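Local coordinates for protein inorganic pyrophosphatase (PDB 3TR4) that probably catalyses the magnesium-dependent hydrolysis of inorganic pyrophosphate to two phosphate ions, working as a homohexamer of the PPase family, at residues B[20-25]-B[31-36]; B[64-69]-B[101-106]; B[76-81]-B[117-122]. One frame throughout, in Å; residues are numbered along the deposited sequence.

Contact 1 of 3, residues B[20-25]-B[31-36]; sequences IIEIPA and KYEYDK
At a classic beta bulge, where E22 and I23 both face Y57, strand 20-23 of the main sheet meets Y34 and K31 on strand 31-35, which belongs to a separate two-stranded sheet. The two strands run roughly antiparallel (151°), but the one direct hydrogen bond between them runs from a backbone N-H to a side chain. E22, with CG beside its backbone N and the chain extended beyond, carries OE2 to 2.8 Å from Y34 N. That bond is nearly straight (166°) and reaches the anti side of the carboxylate, 22° out of its plane. A water donates to Y34 O at 3.1 Å and weakly to E22 OE2. At the other end, I23 CD1 presses on K31 CG at 3.3 Å, tighter than usual carbon contact, while I23 also packs on Y57. Between these points E22 O lies at the edge of the Y32 ring, in its plane, 3.5 Å from Y32 CD2, and has no polar partner. The hydroxyl of Y32 is bound to Q82 N of a second subunit, and Y34 meets F40 of a third. With OE2 taken by Y34 N, E22 OE1 stands 4.8 Å from K31 NZ, too far for a salt bridge, though the opposite charges probably attract; K31 NZ also has a long, weak ion pair with D44. This would favour a set position for K31, like Y57 a predicted substrate ligand.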
ATOM      1  N   ILE B  20      -3.729  -7.807  22.657  1.00 24.52           N
ATOM      2  CA  ILE B  20      -3.357  -6.523  22.089  1.00 25.46           C
ATOM      3  C   ILE B  20      -2.365  -6.776  20.963  1.00 22.62           C
ATOM      4  O   ILE B  20      -1.295  -7.345  21.176  1.00 21.57           O
ATOM      5  CB  ILE B  20      -2.749  -5.584  23.143  1.00 23.27           C
ATOM      6  CG1 ILE B  20      -3.808  -5.206  24.183  1.00 25.07           C
ATOM      7  CG2 ILE B  20      -2.191  -4.336  22.473  1.00 26.10           C
ATOM      8  CD1 ILE B  20      -3.276  -4.401  25.357  1.00 33.02           C
ATOM      9  N   ILE B  21      -2.736  -6.369  19.756  1.00 21.87           N
ATOM     10  CA  ILE B  21      -1.915  -6.635  18.585  1.00 21.09           C
ATOM     11  C   ILE B  21      -0.733  -5.672  18.531  1.00 24.13           C
ATOM     12  O   ILE B  21      -0.889  -4.473  18.750  1.00 28.92           O
ATOM     13  CB  ILE B  21      -2.740  -6.536  17.291  1.00 20.84           C
ATOM     14  CG1 ILE B  21      -3.819  -7.624  17.270  1.00 20.63           C
ATOM     15  CG2 ILE B  21      -1.838  -6.664  16.073  1.00 19.01           C
ATOM     16  CD1 ILE B  21      -3.268  -9.038  17.262  1.00 24.05           C
ATOM     17  N   GLU B  22       0.449  -6.211  18.249  1.00 18.96           N
ATOM     18  CA  GLU B  22       1.662  -5.406  18.187  1.00 23.09           C
ATOM     19  C   GLU B  22       2.232  -5.380  16.772  1.00 24.05           C
ATOM     20  O   GLU B  22       2.817  -4.386  16.349  1.00 26.26           O
ATOM     21  CB  GLU B  22       2.699  -5.925  19.191  1.00 20.87           C
ATOM     22  CG  GLU B  22       2.323  -5.667  20.651  1.00 22.46           C
ATOM     23  CD  GLU B  22       3.272  -6.329  21.638  1.00 32.79           C
ATOM     24  OE1 GLU B  22       3.676  -7.487  21.396  1.00 37.36           O
ATOM     25  OE2 GLU B  22       3.614  -5.691  22.657  1.00 34.43           O
ATOM     26  N   ILE B  23       2.043  -6.477  16.041  1.00 22.51           N
ATOM     27  CA  ILE B  23       2.551  -6.605  14.678  1.00 20.20           C
ATOM     28  C   ILE B  23       1.485  -7.229  13.785  1.00 21.91           C
ATOM     29  O   ILE B  23       0.989  -8.312  14.084  1.00 25.24           O
ATOM     30  CB  ILE B  23       3.786  -7.525  14.634  1.00 21.16           C
ATOM     31  CG1 ILE B  23       4.833  -7.078  15.656  1.00 27.87           C
ATOM     32  CG2 ILE B  23       4.363  -7.579  13.224  1.00 21.35           C
ATOM     33  CD1 ILE B  23       5.976  -8.052  15.799  1.00 33.18           C
ATOM     34  N   PRO B  24       1.140  -6.558  12.676  1.00 22.73           N
ATOM     35  CA  PRO B  24       0.092  -7.070  11.788  1.00 22.72           C
ATOM     36  C   PRO B  24       0.621  -8.184  10.896  1.00 24.32           C
ATOM     37  O   PRO B  24       1.827  -8.240  10.649  1.00 18.83           O
ATOM     38  CB  PRO B  24      -0.241  -5.852  10.933  1.00 26.22           C
ATOM     39  CG  PRO B  24       1.067  -5.138  10.818  1.00 27.18           C
ATOM     40  CD  PRO B  24       1.769  -5.338  12.137  1.00 23.53           C
ATOM     41  N   ALA B  25      -0.265  -9.053  10.418  1.00 25.68           N
ATOM     42  CA  ALA B  25       0.116 -10.059   9.437  1.00 18.88           C
ATOM     43  C   ALA B  25       0.761  -9.369   8.242  1.00 20.66           C
ATOM     44  O   ALA B  25       0.276  -8.336   7.784  1.00 21.32           O
ATOM     45  CB  ALA B  25      -1.113 -10.855   8.983  1.00 19.24           C
ATOM     46  N   LYS B  31       9.033  -3.754  14.235  1.00 32.96           N
ATOM     47  CA  LYS B  31       8.338  -4.506  15.268  1.00 34.09           C
ATOM     48  C   LYS B  31       7.975  -3.575  16.415  1.00 33.13           C
ATOM     49  O   LYS B  31       8.827  -2.862  16.937  1.00 29.58           O
ATOM     50  CB  LYS B  31       9.197  -5.664  15.774  1.00 37.73           C
ATOM     51  CG  LYS B  31       8.585  -6.408  16.951  1.00 46.54           C
ATOM     52  CD  LYS B  31       9.470  -7.555  17.414  1.00 57.84           C
ATOM     53  CE  LYS B  31       8.739  -8.436  18.419  1.00 61.37           C
ATOM     54  NZ  LYS B  31       8.086  -7.634  19.493  1.00 60.98           N
ATOM     55  N   TYR B  32       6.704  -3.582  16.797  1.00 27.37           N
ATOM     56  CA  TYR B  32       6.229  -2.726  17.873  1.00 27.98           C
ATOM     57  C   TYR B  32       6.035  -3.522  19.156  1.00 27.89           C
ATOM     58  O   TYR B  32       5.854  -4.735  19.123  1.00 33.06           O
ATOM     59  CB  TYR B  32       4.908  -2.059  17.482  1.00 22.55           C
ATOM     60  CG  TYR B  32       4.998  -1.157  16.269  1.00 26.04           C
ATOM     61  CD1 TYR B  32       5.715   0.030  16.316  1.00 27.24           C
ATOM     62  CD2 TYR B  32       4.358  -1.487  15.085  1.00 28.05           C
ATOM     63  CE1 TYR B  32       5.800   0.861  15.212  1.00 21.94           C
ATOM     64  CE2 TYR B  32       4.434  -0.664  13.974  1.00 27.12           C
ATOM     65  CZ  TYR B  32       5.153   0.510  14.045  1.00 23.80           C
ATOM     66  OH  TYR B  32       5.234   1.327  12.946  1.00 23.19           O
ATOM     67  N   GLU B  33       6.073  -2.820  20.283  1.00 30.10           N
ATOM     68  CA  GLU B  33       5.740  -3.393  21.579  1.00 35.53           C
ATOM     69  C   GLU B  33       4.848  -2.406  22.309  1.00 33.50           C
ATOM     70  O   GLU B  33       5.099  -1.203  22.275  1.00 33.90           O
ATOM     71  CB  GLU B  33       7.001  -3.641  22.405  1.00 44.98           C
ATOM     72  CG  GLU B  33       7.620  -5.018  22.231  1.00 61.08           C
ATOM     73  CD  GLU B  33       8.783  -5.255  23.181  1.00 72.28           C
ATOM     74  OE1 GLU B  33       9.460  -4.271  23.549  1.00 72.82           O
ATOM     75  OE2 GLU B  33       9.016  -6.422  23.564  1.00 78.27           O
ATOM     76  N   TYR B  34       3.806  -2.896  22.969  1.00 29.02           N
ATOM     77  CA  TYR B  34       2.957  -1.996  23.735  1.00 28.02           C
ATOM     78  C   TYR B  34       3.538  -1.753  25.122  1.00 35.51           C
ATOM     79  O   TYR B  34       3.875  -2.692  25.843  1.00 38.05           O
ATOM     80  CB  TYR B  34       1.519  -2.516  23.836  1.00 30.46           C
ATOM     81  CG  TYR B  34       0.612  -1.532  24.534  1.00 33.71           C
ATOM     82  CD1 TYR B  34       0.080  -0.445  23.851  1.00 33.52           C
ATOM     83  CD2 TYR B  34       0.315  -1.668  25.883  1.00 40.84           C
ATOM     84  CE1 TYR B  34      -0.736   0.471  24.489  1.00 40.38           C
ATOM     85  CE2 TYR B  34      -0.499  -0.758  26.530  1.00 44.78           C
ATOM     86  CZ  TYR B  34      -1.021   0.309  25.827  1.00 47.46           C
ATOM     87  OH  TYR B  34      -1.835   1.215  26.469  1.00 53.37           O
ATOM     88  N   ASP B  35       3.661  -0.483  25.485  1.00 32.39           N
ATOM     89  CA  ASP B  35       4.206  -0.106  26.781  1.00 42.54           C
ATOM     90  C   ASP B  35       3.073   0.285  27.719  1.00 41.98           C
ATOM     91  O   ASP B  35       2.516   1.376  27.612  1.00 44.21           O
ATOM     92  CB  ASP B  35       5.203   1.047  26.625  1.00 45.02           C
ATOM     93  CG  ASP B  35       6.071   1.239  27.852  1.00 54.58           C
ATOM     94  OD1 ASP B  35       5.573   1.012  28.975  1.00 57.53           O
ATOM     95  OD2 ASP B  35       7.254   1.617  27.693  1.00 53.73           O
ATOM     96  N   LYS B  36       2.733  -0.618  28.632  1.00 44.96           N
ATOM     97  CA  LYS B  36       1.645  -0.389  29.579  1.00 52.61           C
ATOM     98  C   LYS B  36       1.934   0.792  30.504  1.00 49.33           C
ATOM     99  O   LYS B  36       1.026   1.540  30.873  1.00 48.46           O
ATOM    100  CB  LYS B  36       1.390  -1.650  30.409  1.00 61.96           C
ATOM    101  CG  LYS B  36       0.359  -1.471  31.511  1.00 70.10           C
ATOM    102  CD  LYS B  36       0.330  -2.672  32.446  1.00 77.06           C
ATOM    103  CE  LYS B  36      -0.637  -2.443  33.600  1.00 82.69           C
ATOM    104  NZ  LYS B  36      -0.616  -3.558  34.589  1.00 85.39           N
TER
HETATM  105  O   HOH W   1       3.893  -5.750  26.013  0.87 45.17           O

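Contact 2 of 3, residues B[64-69]-B[101-106]; sequences LAQDGD and AGEDSK. With MN (manganese (II) ion), chain I.
D104 OD1 binds the manganese ion at 2.5 Å and lies 3.3 Å from D67 OD1 across the contact, two acceptors whose carboxylates cross with planes 42° from each other. D72 OD2 binds the same ion. The other oxygen of D104 turns to K106: NZ lies 2.8 Å from D104 OD2, a salt bridge that approaches from above the carboxylate plane (78° out of it), and 2.7 Å from D104 O, and it is also bonded to D72 OD2. D104 thus divides its two oxygens between a lysine and a metal. D67 belongs to the same site; its OD1 stands 3.0 Å from the manganese, longer than the D104 bond, and also takes a hydrogen bond from a manganese-bound water, water 3, at 2.7 Å from D67 OD1. CG of D67 stands between its backbone N and carbonyl carbon, and its OD2 accepts from D69 N in an Asx turn that overlaps the end of the type I turn A65 to G68. A second water ties the backbones together, donating to E103 O at 2.6 Å and accepting weakly from D67 N. Farther out, the Q66 amide lies against CB and CG of E103, with Q66 OE1 3.6 Å from E103 CB. E103 bends at its second torsion, and its OE2 accepts from S105 OG. Such a gathering of acidic groups would be costly by itself; the divalent ion and the ammonium of K106 probably offset the repulsion between D67, D72 and D104, consistent with the predicted magnesium site here.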
ATOM      1  N   LEU B  64       1.873 -13.170  32.579  1.00 31.34           N
ATOM      2  CA  LEU B  64       3.319 -13.134  32.720  1.00 34.10           C
ATOM      3  C   LEU B  64       3.925 -14.466  32.301  1.00 34.52           C
ATOM      4  O   LEU B  64       3.702 -15.492  32.948  1.00 32.72           O
ATOM      5  CB  LEU B  64       3.699 -12.814  34.169  1.00 38.90           C
ATOM      6  CG  LEU B  64       5.192 -12.779  34.497  1.00 46.53           C
ATOM      7  CD1 LEU B  64       5.894 -11.712  33.673  1.00 51.69           C
ATOM      8  CD2 LEU B  64       5.401 -12.540  35.981  1.00 48.64           C
ATOM      9  N   ALA B  65       4.684 -14.449  31.209  1.00 32.61           N
ATOM     10  CA  ALA B  65       5.384 -15.638  30.742  1.00 33.19           C
ATOM     11  C   ALA B  65       6.698 -15.804  31.504  1.00 41.16           C
ATOM     12  O   ALA B  65       7.051 -14.966  32.331  1.00 42.59           O
ATOM     13  CB  ALA B  65       5.638 -15.550  29.244  1.00 34.00           C
ATOM     14  N   GLN B  66       7.422 -16.882  31.223  1.00 53.05           N
ATOM     15  CA  GLN B  66       8.665 -17.166  31.933  1.00 63.89           C
ATOM     16  C   GLN B  66       9.751 -16.134  31.639  1.00 65.43           C
ATOM     17  O   GLN B  66      10.675 -15.953  32.431  1.00 65.15           O
ATOM     18  CB  GLN B  66       9.174 -18.568  31.594  1.00 70.91           C
ATOM     19  CG  GLN B  66       8.194 -19.679  31.931  1.00 80.62           C
ATOM     20  CD  GLN B  66       8.770 -21.060  31.686  1.00 90.00           C
ATOM     21  OE1 GLN B  66       9.986 -21.251  31.703  1.00 93.04           O
ATOM     22  NE2 GLN B  66       7.896 -22.031  31.451  1.00 93.36           N
ATOM     23  N   ASP B  67       9.633 -15.457  30.502  1.00 63.11           N
ATOM     24  CA  ASP B  67      10.651 -14.503  30.073  1.00 57.39           C
ATOM     25  C   ASP B  67      10.418 -13.101  30.636  1.00 58.73           C
ATOM     26  O   ASP B  67      11.145 -12.163  30.303  1.00 57.45           O
ATOM     27  CB  ASP B  67      10.737 -14.461  28.545  1.00 57.22           C
ATOM     28  CG  ASP B  67       9.487 -13.884  27.905  1.00 58.59           C
ATOM     29  OD1 ASP B  67       9.573 -13.426  26.745  1.00 53.43           O
ATOM     30  OD2 ASP B  67       8.423 -13.883  28.563  1.00 59.55           O
ATOM     31  N   GLY B  68       9.402 -12.961  31.483  1.00 54.59           N
ATOM     32  CA  GLY B  68       9.127 -11.694  32.135  1.00 50.51           C
ATOM     33  C   GLY B  68       8.175 -10.798  31.369  1.00 50.58           C
ATOM     34  O   GLY B  68       7.715  -9.784  31.889  1.00 51.15           O
ATOM     35  N   ASP B  69       7.882 -11.167  30.126  1.00 48.36           N
ATOM     36  CA  ASP B  69       6.910 -10.438  29.321  1.00 45.53           C
ATOM     37  C   ASP B  69       5.570 -11.168  29.351  1.00 35.27           C
ATOM     38  O   ASP B  69       5.514 -12.346  29.698  1.00 37.55           O
ATOM     39  CB  ASP B  69       7.394 -10.309  27.874  1.00 55.78           C
ATOM     40  CG  ASP B  69       8.670  -9.500  27.750  1.00 65.68           C
ATOM     41  OD1 ASP B  69       8.940  -8.669  28.643  1.00 67.32           O
ATOM     42  OD2 ASP B  69       9.399  -9.691  26.753  1.00 69.69           O
ATOM     43  N   ALA B 101      17.384 -17.084  25.572  1.00 42.39           N
ATOM     44  CA  ALA B 101      17.245 -16.964  27.022  1.00 43.95           C
ATOM     45  C   ALA B 101      16.479 -18.122  27.665  1.00 46.20           C
ATOM     46  O   ALA B 101      16.677 -18.423  28.842  1.00 53.11           O
ATOM     47  CB  ALA B 101      16.602 -15.628  27.384  1.00 44.86           C
ATOM     48  N   GLY B 102      15.608 -18.767  26.896  1.00 38.10           N
ATOM     49  CA  GLY B 102      14.831 -19.882  27.408  1.00 36.27           C
ATOM     50  C   GLY B 102      13.483 -20.027  26.722  1.00 34.25           C
ATOM     51  O   GLY B 102      13.353 -19.753  25.531  1.00 34.14           O
ATOM     52  N   GLU B 103      12.482 -20.459  27.484  1.00 34.57           N
ATOM     53  CA  GLU B 103      11.134 -20.680  26.960  1.00 41.00           C
ATOM     54  C   GLU B 103      10.523 -19.410  26.377  1.00 41.78           C
ATOM     55  O   GLU B 103      10.654 -18.327  26.945  1.00 45.96           O
ATOM     56  CB  GLU B 103      10.230 -21.227  28.068  1.00 56.92           C
ATOM     57  CG  GLU B 103       8.765 -21.370  27.682  1.00 69.95           C
ATOM     58  CD  GLU B 103       8.497 -22.595  26.832  1.00 83.16           C
ATOM     59  OE1 GLU B 103       9.470 -23.208  26.344  1.00 90.97           O
ATOM     60  OE2 GLU B 103       7.312 -22.948  26.657  1.00 85.09           O
ATOM     61  N   ASP B 104       9.852 -19.549  25.238  1.00 32.88           N
ATOM     62  CA  ASP B 104       9.156 -18.426  24.621  1.00 34.03           C
ATOM     63  C   ASP B 104       8.079 -18.934  23.666  1.00 36.00           C
ATOM     64  O   ASP B 104       7.970 -18.473  22.527  1.00 33.16           O
ATOM     65  CB  ASP B 104      10.137 -17.512  23.883  1.00 39.92           C
ATOM     66  CG  ASP B 104       9.546 -16.147  23.577  1.00 45.60           C
ATOM     67  OD1 ASP B 104       8.759 -15.637  24.405  1.00 41.48           O
ATOM     68  OD2 ASP B 104       9.875 -15.583  22.510  1.00 49.22           O
ATOM     69  N   SER B 105       7.291 -19.891  24.143  1.00 32.75           N
ATOM     70  CA  SER B 105       6.203 -20.457  23.355  1.00 38.70           C
ATOM     71  C   SER B 105       5.153 -19.408  23.022  1.00 37.69           C
ATOM     72  O   SER B 105       5.109 -18.336  23.627  1.00 36.10           O
ATOM     73  CB  SER B 105       5.561 -21.631  24.090  1.00 38.52           C
ATOM     74  OG  SER B 105       6.439 -22.741  24.116  1.00 49.69           O
ATOM     75  N   LYS B 106       4.304 -19.725  22.054  1.00 32.66           N
ATOM     76  CA  LYS B 106       3.306 -18.779  21.592  1.00 23.64           C
ATOM     77  C   LYS B 106       1.980 -19.478  21.300  1.00 27.39           C
ATOM     78  O   LYS B 106       1.927 -20.454  20.550  1.00 25.04           O
ATOM     79  CB  LYS B 106       3.823 -18.047  20.354  1.00 28.84           C
ATOM     80  CG  LYS B 106       5.068 -17.201  20.635  1.00 36.18           C
ATOM     81  CD  LYS B 106       5.844 -16.889  19.372  1.00 34.65           C
ATOM     82  CE  LYS B 106       6.990 -15.926  19.660  1.00 37.64           C
ATOM     83  NZ  LYS B 106       7.769 -16.307  20.869  1.00 36.75           N
TER
HETATM   84 MN    MN I 176       7.924 -13.254  24.276  0.93 55.37          MN
HETATM   85  O   HOH W   2       8.697 -16.979  27.911  1.00 43.35           O
HETATM   86  O   HOH W   3       6.962 -13.564  25.989  1.00 45.08           O
HETATM   87  O   HOH W   4       7.415 -10.821  24.437  0.90 37.25           O

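Contact 3 of 3, residues B[76-81]-B[117-122]; sequences LTPVPV and RAYEAI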
ATOM      1  N   LEU B  76      -4.480 -15.643  13.712  1.00 21.86           N
ATOM      2  CA  LEU B  76      -4.809 -15.740  12.300  1.00 21.73           C
ATOM      3  C   LEU B  76      -6.122 -15.022  12.035  1.00 24.16           C
ATOM      4  O   LEU B  76      -7.108 -15.237  12.735  1.00 25.89           O
ATOM      5  CB  LEU B  76      -4.932 -17.201  11.879  1.00 30.50           C
ATOM      6  CG  LEU B  76      -3.707 -18.085  12.114  1.00 34.69           C
ATOM      7  CD1 LEU B  76      -4.026 -19.529  11.761  1.00 35.67           C
ATOM      8  CD2 LEU B  76      -2.532 -17.580  11.302  1.00 34.99           C
ATOM      9  N   THR B  77      -6.129 -14.169  11.021  1.00 19.75           N
ATOM     10  CA  THR B  77      -7.318 -13.406  10.673  1.00 21.25           C
ATOM     11  C   THR B  77      -7.431 -13.312   9.158  1.00 21.89           C
ATOM     12  O   THR B  77      -6.447 -13.533   8.447  1.00 21.73           O
ATOM     13  CB  THR B  77      -7.251 -11.977  11.237  1.00 25.01           C
ATOM     14  OG1 THR B  77      -6.088 -11.315  10.728  1.00 24.67           O
ATOM     15  CG2 THR B  77      -7.181 -12.001  12.756  1.00 26.16           C
ATOM     16  N   PRO B  78      -8.632 -12.985   8.660  1.00 24.74           N
ATOM     17  CA  PRO B  78      -8.874 -12.796   7.226  1.00 24.42           C
ATOM     18  C   PRO B  78      -8.015 -11.671   6.650  1.00 28.60           C
ATOM     19  O   PRO B  78      -7.524 -11.795   5.532  1.00 26.98           O
ATOM     20  CB  PRO B  78     -10.355 -12.412   7.172  1.00 27.48           C
ATOM     21  CG  PRO B  78     -10.945 -13.006   8.411  1.00 28.94           C
ATOM     22  CD  PRO B  78      -9.874 -12.893   9.449  1.00 27.92           C
ATOM     23  N   VAL B  79      -7.844 -10.586   7.401  1.00 26.37           N
ATOM     24  CA  VAL B  79      -6.974  -9.492   6.976  1.00 30.54           C
ATOM     25  C   VAL B  79      -6.189  -8.930   8.162  1.00 28.94           C
ATOM     26  O   VAL B  79      -6.601  -9.089   9.312  1.00 28.64           O
ATOM     27  CB  VAL B  79      -7.773  -8.366   6.297  1.00 28.21           C
ATOM     28  CG1 VAL B  79      -8.426  -8.872   5.022  1.00 27.50           C
ATOM     29  CG2 VAL B  79      -8.817  -7.833   7.248  1.00 28.13           C
ATOM     30  N   PRO B  80      -5.050  -8.270   7.886  1.00 21.63           N
ATOM     31  CA  PRO B  80      -4.199  -7.774   8.976  1.00 20.97           C
ATOM     32  C   PRO B  80      -4.946  -6.824   9.919  1.00 24.05           C
ATOM     33  O   PRO B  80      -5.831  -6.084   9.491  1.00 21.18           O
ATOM     34  CB  PRO B  80      -3.082  -7.022   8.242  1.00 21.38           C
ATOM     35  CG  PRO B  80      -3.073  -7.596   6.855  1.00 25.08           C
ATOM     36  CD  PRO B  80      -4.505  -7.936   6.557  1.00 22.05           C
ATOM     37  N   VAL B  81      -4.586  -6.862  11.198  1.00 23.70           N
ATOM     38  CA  VAL B  81      -5.156  -5.965  12.199  1.00 25.91           C
ATOM     39  C   VAL B  81      -4.127  -4.895  12.577  1.00 25.50           C
ATOM     40  O   VAL B  81      -2.938  -5.189  12.707  1.00 27.61           O
ATOM     41  CB  VAL B  81      -5.573  -6.740  13.469  1.00 24.70           C
ATOM     42  CG1 VAL B  81      -6.011  -5.783  14.567  1.00 21.51           C
ATOM     43  CG2 VAL B  81      -6.681  -7.745  13.149  1.00 24.46           C
ATOM     44  N   ARG B 117     -17.208 -15.041  11.647  1.00 30.49           N
ATOM     45  CA  ARG B 117     -18.044 -16.182  11.280  1.00 34.94           C
ATOM     46  C   ARG B 117     -17.311 -17.171  10.386  1.00 32.21           C
ATOM     47  O   ARG B 117     -17.482 -18.382  10.515  1.00 31.00           O
ATOM     48  CB  ARG B 117     -19.304 -15.704  10.558  1.00 42.09           C
ATOM     49  CG  ARG B 117     -20.447 -15.350  11.472  1.00 52.34           C
ATOM     50  CD  ARG B 117     -21.007 -16.587  12.145  1.00 58.13           C
ATOM     51  NE  ARG B 117     -22.132 -16.240  13.003  1.00 59.51           N
ATOM     52  CZ  ARG B 117     -23.397 -16.220  12.601  1.00 58.70           C
ATOM     53  NH1 ARG B 117     -23.709 -16.541  11.352  1.00 57.84           N
ATOM     54  NH2 ARG B 117     -24.354 -15.885  13.453  1.00 60.79           N
ATOM     55  N   ALA B 118     -16.500 -16.644   9.475  1.00 32.12           N
ATOM     56  CA  ALA B 118     -15.842 -17.462   8.463  1.00 34.94           C
ATOM     57  C   ALA B 118     -14.931 -18.539   9.045  1.00 34.84           C
ATOM     58  O   ALA B 118     -14.604 -19.509   8.363  1.00 36.77           O
ATOM     59  CB  ALA B 118     -15.062 -16.577   7.494  1.00 38.39           C
ATOM     60  N   TYR B 119     -14.528 -18.374  10.300  1.00 26.97           N
ATOM     61  CA  TYR B 119     -13.606 -19.314  10.929  1.00 26.29           C
ATOM     62  C   TYR B 119     -14.298 -20.216  11.943  1.00 30.02           C
ATOM     63  O   TYR B 119     -13.638 -20.925  12.699  1.00 33.59           O
ATOM     64  CB  TYR B 119     -12.465 -18.572  11.624  1.00 26.20           C
ATOM     65  CG  TYR B 119     -11.452 -17.933  10.700  1.00 31.05           C
ATOM     66  CD1 TYR B 119     -11.566 -18.030   9.318  1.00 33.11           C
ATOM     67  CD2 TYR B 119     -10.369 -17.240  11.218  1.00 30.21           C
ATOM     68  CE1 TYR B 119     -10.625 -17.441   8.484  1.00 37.94           C
ATOM     69  CE2 TYR B 119      -9.431 -16.652  10.399  1.00 32.92           C
ATOM     70  CZ  TYR B 119      -9.560 -16.751   9.035  1.00 33.64           C
ATOM     71  OH  TYR B 119      -8.614 -16.159   8.229  1.00 30.92           O
ATOM     72  N   GLU B 120     -15.626 -20.184  11.956  1.00 31.39           N
ATOM     73  CA  GLU B 120     -16.396 -20.949  12.928  1.00 28.82           C
ATOM     74  C   GLU B 120     -16.039 -22.431  12.924  1.00 30.47           C
ATOM     75  O   GLU B 120     -16.030 -23.074  13.975  1.00 29.67           O
ATOM     76  CB  GLU B 120     -17.895 -20.777  12.685  1.00 35.09           C
ATOM     77  CG  GLU B 120     -18.760 -21.489  13.706  1.00 43.02           C
ATOM     78  CD  GLU B 120     -20.224 -21.126  13.576  1.00 50.78           C
ATOM     79  OE1 GLU B 120     -20.632 -20.673  12.485  1.00 53.67           O
ATOM     80  OE2 GLU B 120     -20.965 -21.291  14.568  1.00 52.07           O
ATOM     81  N   ALA B 121     -15.743 -22.970  11.746  1.00 28.91           N
ATOM     82  CA  ALA B 121     -15.432 -24.390  11.618  1.00 34.94           C
ATOM     83  C   ALA B 121     -14.022 -24.724  12.101  1.00 37.06           C
ATOM     84  O   ALA B 121     -13.702 -25.890  12.333  1.00 37.94           O
ATOM     85  CB  ALA B 121     -15.630 -24.852  10.178  1.00 40.79           C
ATOM     86  N   ILE B 122     -13.179 -23.705  12.253  1.00 36.96           N
ATOM     87  CA  ILE B 122     -11.816 -23.916  12.737  1.00 30.90           C
ATOM     88  C   ILE B 122     -11.803 -24.050  14.257  1.00 31.40           C
ATOM     89  O   ILE B 122     -12.028 -23.074  14.972  1.00 31.20           O
ATOM     90  CB  ILE B 122     -10.877 -22.760  12.331  1.00 33.31           C
ATOM     91  CG1 ILE B 122     -10.972 -22.485  10.829  1.00 35.30           C
ATOM     92  CG2 ILE B 122      -9.444 -23.081  12.724  1.00 34.56           C
ATOM     93  CD1 ILE B 122     -10.653 -23.684   9.971  1.00 45.94           C
TER
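In the OB-fold-like barrel of this family, the ring of Y119 points lengthwise into the loop 76-81, its hydroxyl end meeting the T77-P78 peptide and one edge running beside L76 O. Y119 opens a type I beta turn to I122 that follows a short 3-10 segment; the turn is closed by I122 N to Y119 O at 2.9 Å. Both loops continue from strands of the barrel, 72-75 and 106-111, so the tyrosine bridges the two connections that leave the same end of neighbouring parallel strands. With CG beside the backbone N, chi1 (-72°) directs the ring axis at the peptide; chi2 near 0°, an uncommon value, turns the ring so that its CE2 edge meets L76 O. At the peptide, Y119 OH packs 3.2 Å from T77 C and equally 3.2 Å from P78 N, which has no hydrogen to give. T77 O is also near, but the angle is too poor for a hydrogen bond; no hydrogen bond joins the hydroxyl to the 76-81 loop, and the contact there is packing. The P78 ring crosses the tyrosine obliquely: P78 CD comes 3.7 Å from Y119 OH and 3.9 Å from Y119 CZ, in an apolar contact. T77 turns its side chain the other way, OG1 donating to V79 O at 2.7 Å from above the carbonyl plane (57° out of it) and also bonded to N56. V110 and P111 of strand 106-111 pack on Y119, while F46 of another subunit packs on T77 and P78. L76 leads inward to L132 and I136 of helix 130-142. Its carbonyl oxygen, buried and without a polar partner, lies in the ring plane of Y119, 3.6 Å from Y119 CE2.

How the contacts relate
From the N terminus, contact 1 comes first: it closes the short loop after strand 16-23 and sets the small sheet of strand 30-35 against the main one. The chain then passes through 64-69 and 76-81 before returning at 101-106 and 117-122, so contacts 2 and 3 cross while contact 1 precedes both. Contact 2 joins the loops before strands 72-75 and 106-111; contact 3 joins the loops that follow these same strands, on the opposite side of the chain's centre. Contact 1 touches contact 3 where P24 CB packs on V81 O at 3.3 Å; the nearest atoms of contacts 1 and 2 stay about 5 Å apart.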